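Local coordinates for spore coat polysaccharide biosynthesis protein SpsE (Bacillus subtilis, PDB 1VLI) that takes part in making spore coat polysaccharide and probably acts as an N-acylneuraminate-9-phosphate synthase of the NeuB family, at residues A58-M71 with V115-L129. Residues are numbered along the deposited sequence; the frame is centred on the assembly and turned at random.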
# COMPACT_ATOMS: atom_id res chain seq x y z
N ALA A 58 -0.91 -14.44 -13.25
CA ALA A 58 -1.02 -13.69 -12.01
C ALA A 58 -2.35 -14.00 -11.30
O ALA A 58 -3.32 -14.45 -11.93
CB ALA A 58 -0.87 -12.23 -12.29
N ASP A 59 -2.39 -13.75 -10.00
CA ASP A 59 -3.57 -14.03 -9.19
C ASP A 59 -4.49 -12.84 -9.13
O ASP A 59 -5.71 -12.98 -8.98
CB ASP A 59 -3.14 -14.36 -7.76
CG ASP A 59 -2.53 -15.73 -7.67
OD1 ASP A 59 -3.27 -16.69 -8.01
OD2 ASP A 59 -1.33 -15.94 -7.34
N ALA A 60 -3.89 -11.66 -9.21
CA ALA A 60 -4.58 -10.42 -8.91
C ALA A 60 -4.07 -9.40 -9.90
O ALA A 60 -2.93 -9.52 -10.39
CB ALA A 60 -4.28 -9.95 -7.46
N VAL A 61 -4.89 -8.39 -10.17
CA VAL A 61 -4.47 -7.27 -10.98
C VAL A 61 -4.87 -6.05 -10.21
O VAL A 61 -6.00 -5.97 -9.69
CB VAL A 61 -5.10 -7.28 -12.40
CG1 VAL A 61 -6.61 -7.15 -12.31
CG2 VAL A 61 -4.49 -6.16 -13.29
N LYS A 62 -3.94 -5.11 -10.09
CA LYS A 62 -4.16 -3.95 -9.25
C LYS A 62 -4.14 -2.63 -10.03
O LYS A 62 -3.16 -2.36 -10.76
CB LYS A 62 -3.11 -3.94 -8.15
CG LYS A 62 -3.04 -2.60 -7.46
CD LYS A 62 -3.11 -2.74 -6.00
CE LYS A 62 -1.67 -2.83 -5.43
NZ LYS A 62 -0.92 -1.56 -5.63
N PHE A 63 -5.21 -1.83 -9.86
CA PHE A 63 -5.38 -0.50 -10.48
C PHE A 63 -5.47 0.61 -9.44
O PHE A 63 -6.05 0.42 -8.36
CB PHE A 63 -6.65 -0.45 -11.34
CG PHE A 63 -6.53 -1.22 -12.64
CD1 PHE A 63 -6.01 -0.61 -13.79
CD2 PHE A 63 -6.91 -2.55 -12.71
CE1 PHE A 63 -5.86 -1.31 -14.97
CE2 PHE A 63 -6.76 -3.28 -13.91
CZ PHE A 63 -6.23 -2.65 -15.03
N GLN A 64 -4.91 1.78 -9.75
CA GLN A 64 -5.13 2.98 -8.94
C GLN A 64 -6.52 3.55 -9.18
O GLN A 64 -6.91 3.82 -10.33
CB GLN A 64 -4.11 4.05 -9.27
CG GLN A 64 -3.85 5.04 -8.14
CD GLN A 64 -2.83 6.10 -8.54
OE1 GLN A 64 -3.17 7.28 -8.63
NE2 GLN A 64 -1.60 5.69 -8.78
N MSE A 65 -7.29 3.72 -8.11
CA MSE A 65 -8.61 4.30 -8.24
C MSE A 65 -8.68 5.75 -7.82
O MSE A 65 -9.48 6.50 -8.37
CB MSE A 65 -9.63 3.49 -7.47
CG MSE A 65 -10.03 2.24 -8.22
SE MSE A 65 -11.50 1.30 -7.32
CE MSE A 65 -12.79 2.73 -7.28
N PHE A 66 -7.84 6.16 -6.88
CA PHE A 66 -7.95 7.49 -6.33
C PHE A 66 -6.74 8.37 -6.65
O PHE A 66 -5.61 7.87 -6.73
CB PHE A 66 -8.25 7.39 -4.83
CG PHE A 66 -9.36 6.43 -4.53
CD1 PHE A 66 -10.69 6.81 -4.63
CD2 PHE A 66 -9.07 5.10 -4.21
CE1 PHE A 66 -11.71 5.91 -4.39
CE2 PHE A 66 -10.09 4.18 -3.97
CZ PHE A 66 -11.40 4.58 -4.06
N GLN A 67 -7.00 9.67 -6.87
CA GLN A 67 -5.96 10.65 -7.21
C GLN A 67 -5.13 11.04 -6.01
O GLN A 67 -5.64 11.02 -4.88
CB GLN A 67 -6.60 11.90 -7.80
CG GLN A 67 -6.88 11.77 -9.27
CD GLN A 67 -7.52 13.01 -9.84
OE1 GLN A 67 -7.51 14.08 -9.20
NE2 GLN A 67 -8.10 12.89 -11.04
N ALA A 68 -3.86 11.40 -6.25
CA ALA A 68 -2.89 11.64 -5.17
C ALA A 68 -3.13 12.93 -4.36
O ALA A 68 -2.79 13.01 -3.17
CB ALA A 68 -1.46 11.58 -5.70
N ASP A 69 -3.74 13.93 -5.01
CA ASP A 69 -4.02 15.25 -4.41
C ASP A 69 -4.74 15.17 -3.05
O ASP A 69 -4.37 15.87 -2.11
CB ASP A 69 -4.86 16.11 -5.37
CG ASP A 69 -4.36 16.04 -6.81
OD1 ASP A 69 -4.37 14.94 -7.43
OD2 ASP A 69 -3.96 17.06 -7.41
N ARG A 70 -5.75 14.30 -2.96
CA ARG A 70 -6.58 14.11 -1.77
C ARG A 70 -5.75 13.67 -0.54
O ARG A 70 -6.24 13.69 0.59
CB ARG A 70 -7.70 13.08 -2.05
CG ARG A 70 -7.21 11.61 -2.12
CD ARG A 70 -8.22 10.64 -2.69
NE ARG A 70 -9.37 10.50 -1.81
CZ ARG A 70 -10.61 10.25 -2.24
NH1 ARG A 70 -10.85 10.13 -3.54
NH2 ARG A 70 -11.62 10.14 -1.38
N MSE A 71 -4.51 13.28 -0.78
CA MSE A 71 -3.64 12.84 0.29
C MSE A 71 -2.87 13.98 1.01
O MSE A 71 -2.42 13.80 2.14
CB MSE A 71 -2.69 11.80 -0.27
CG MSE A 71 -3.42 10.73 -1.07
SE MSE A 71 -2.36 9.10 -1.15
CE MSE A 71 -1.01 9.68 -2.56
N VAL A 115 -9.15 -13.28 -12.70
CA VAL A 115 -8.18 -12.57 -11.89
C VAL A 115 -8.92 -11.69 -10.88
O VAL A 115 -10.09 -11.29 -11.08
CB VAL A 115 -7.10 -11.82 -12.73
CG1 VAL A 115 -6.49 -12.73 -13.75
CG2 VAL A 115 -7.68 -10.63 -13.42
N ILE A 116 -8.23 -11.43 -9.77
CA ILE A 116 -8.83 -10.74 -8.66
C ILE A 116 -8.41 -9.28 -8.75
O ILE A 116 -7.21 -8.95 -8.66
CB ILE A 116 -8.34 -11.35 -7.32
CG1 ILE A 116 -8.79 -12.82 -7.18
CG2 ILE A 116 -8.80 -10.48 -6.12
CD1 ILE A 116 -8.05 -13.58 -6.06
N PHE A 117 -9.41 -8.42 -8.91
CA PHE A 117 -9.23 -7.00 -8.93
C PHE A 117 -8.93 -6.50 -7.53
O PHE A 117 -9.63 -6.84 -6.57
CB PHE A 117 -10.50 -6.32 -9.44
CG PHE A 117 -10.43 -4.80 -9.42
CD1 PHE A 117 -9.95 -4.10 -10.54
CD2 PHE A 117 -10.83 -4.08 -8.30
CE1 PHE A 117 -9.87 -2.69 -10.52
CE2 PHE A 117 -10.75 -2.68 -8.27
CZ PHE A 117 -10.28 -1.99 -9.39
N LEU A 118 -7.88 -5.68 -7.44
CA LEU A 118 -7.50 -5.01 -6.20
C LEU A 118 -7.19 -3.55 -6.42
O LEU A 118 -6.68 -3.16 -7.47
CB LEU A 118 -6.28 -5.69 -5.58
CG LEU A 118 -6.43 -7.12 -5.09
CD1 LEU A 118 -5.06 -7.56 -4.69
CD2 LEU A 118 -7.37 -7.22 -3.91
N SER A 119 -7.47 -2.74 -5.41
CA SER A 119 -7.02 -1.36 -5.42
C SER A 119 -6.54 -0.92 -4.02
O SER A 119 -6.59 -1.69 -3.05
CB SER A 119 -8.15 -0.45 -5.90
OG SER A 119 -7.62 0.73 -6.44
N THR A 120 -6.15 0.35 -3.92
CA THR A 120 -5.59 0.95 -2.71
C THR A 120 -6.49 2.04 -2.17
O THR A 120 -7.01 2.86 -2.95
CB THR A 120 -4.23 1.58 -3.07
OG1 THR A 120 -3.44 0.58 -3.70
CG2 THR A 120 -3.44 1.94 -1.84
N VAL A 121 -6.66 2.06 -0.85
CA VAL A 121 -7.38 3.16 -0.20
C VAL A 121 -6.45 4.03 0.65
O VAL A 121 -5.45 3.55 1.18
CB VAL A 121 -8.60 2.68 0.60
CG1 VAL A 121 -9.53 1.95 -0.32
CG2 VAL A 121 -8.21 1.79 1.73
N CYS A 122 -6.79 5.31 0.76
CA CYS A 122 -5.99 6.26 1.54
C CYS A 122 -6.77 7.14 2.53
O CYS A 122 -6.17 8.03 3.13
CB CYS A 122 -5.19 7.17 0.59
SG CYS A 122 -6.24 7.94 -0.67
N ASP A 123 -8.08 6.96 2.63
CA ASP A 123 -8.88 7.62 3.64
C ASP A 123 -10.23 6.93 3.81
O ASP A 123 -10.55 5.97 3.09
CB ASP A 123 -9.06 9.11 3.37
CG ASP A 123 -9.34 9.43 1.92
OD1 ASP A 123 -10.30 8.86 1.32
OD2 ASP A 123 -8.66 10.29 1.30
N GLU A 124 -11.02 7.43 4.76
CA GLU A 124 -12.34 6.90 5.05
C GLU A 124 -13.24 6.87 3.79
O GLU A 124 -13.90 5.87 3.51
CB GLU A 124 -12.97 7.68 6.23
CG GLU A 124 -12.31 7.45 7.61
CD GLU A 124 -10.98 8.20 7.90
OE1 GLU A 124 -10.42 8.92 7.02
OE2 GLU A 124 -10.47 8.09 9.06
N GLY A 125 -13.20 7.95 3.01
CA GLY A 125 -14.03 8.10 1.82
C GLY A 125 -13.67 7.21 0.63
O GLY A 125 -14.56 6.67 -0.05
N SER A 126 -12.37 7.08 0.35
CA SER A 126 -11.90 6.12 -0.65
C SER A 126 -12.25 4.70 -0.21
O SER A 126 -12.67 3.86 -1.03
CB SER A 126 -10.40 6.27 -0.92
OG SER A 126 -9.66 6.25 0.30
N ALA A 127 -12.10 4.44 1.09
CA ALA A 127 -12.49 3.16 1.66
C ALA A 127 -13.97 2.82 1.38
O ALA A 127 -14.30 1.70 1.06
CB ALA A 127 -12.18 3.10 3.14
N ASP A 128 -14.84 3.80 1.49
CA ASP A 128 -16.26 3.57 1.33
C ASP A 128 -16.61 3.29 -0.12
O ASP A 128 -17.49 2.48 -0.41
CB ASP A 128 -17.02 4.82 1.73
CG ASP A 128 -17.07 5.02 3.22
OD1 ASP A 128 -16.70 4.10 3.98
OD2 ASP A 128 -17.51 6.07 3.72
N LEU A 129 -15.96 4.01 -1.02
CA LEU A 129 -16.15 3.82 -2.43
C LEU A 129 -15.75 2.42 -2.85
O LEU A 129 -16.55 1.73 -3.48
CB LEU A 129 -15.44 4.93 -3.22
CG LEU A 129 -16.20 6.27 -3.13
CD1 LEU A 129 -15.43 7.43 -3.72
CD2 LEU A 129 -17.58 6.14 -3.80
O HOH W 1 -0.29 0.17 -3.01
O HOH W 2 -3.52 1.10 -6.48
O HOH W 3 -5.96 3.98 -5.51
O HOH W 4 -6.22 11.20 2.06
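Strands 60-63 and 116-118 run parallel, their axes 26° apart, joined by four backbone hydrogen bonds: I116 N to D59 O, V61 N to I116 O, L118 N to V61 O and F63 N to L118 O. A60 and L118 pack on one face of this pair, CB to CD1 at 3.7 Å. The other face belongs to V61 and F117, against helix 103-112; there V61 CG1 meets V115 CG2. The side chains of F63 and F117 cross at about a right angle, yet their rings lie nearly parallel and well offset, meeting at their rims, F63 CD2 3.7 Å from F117 CE1. The selenium of M65 lies at the edge of the F117 ring, a Met-aromatic contact.

Beyond the strands, water and side chains take over from regular pairing. One water donates to F63 O and also bonds T120 OG1; another links M65 N to T120 O. S126 CB sits 3.5 Å above the centre of the F66 ring, a CH-pi contact, M65 CB lies toward the rim of the opposite face, and T120 O is at the edge, in plane.

At the far end, R70 NE reaches D123 OD2 (3.2 Å) on its syn lone pair, nearly straight at 166°; NH2 adds a weak bond to OD1. With CG between its backbone N and carbonyl carbon (chi1 42°), D123 also turns OD1 back to S126 N, 2.9 Å away. One carboxylate thus N-caps helix 124-131 and holds the arginine, a pairing likely to stabilise its negative charge.

K62, salt-bridged to E246, carries its side chain to about 6 Å from the bound zinc, whose site includes H226 and H248. Adjacent parallel strands with helix 103-112 between them in sequence form a beta-alpha-beta unit of the NeuB-family TIM barrel.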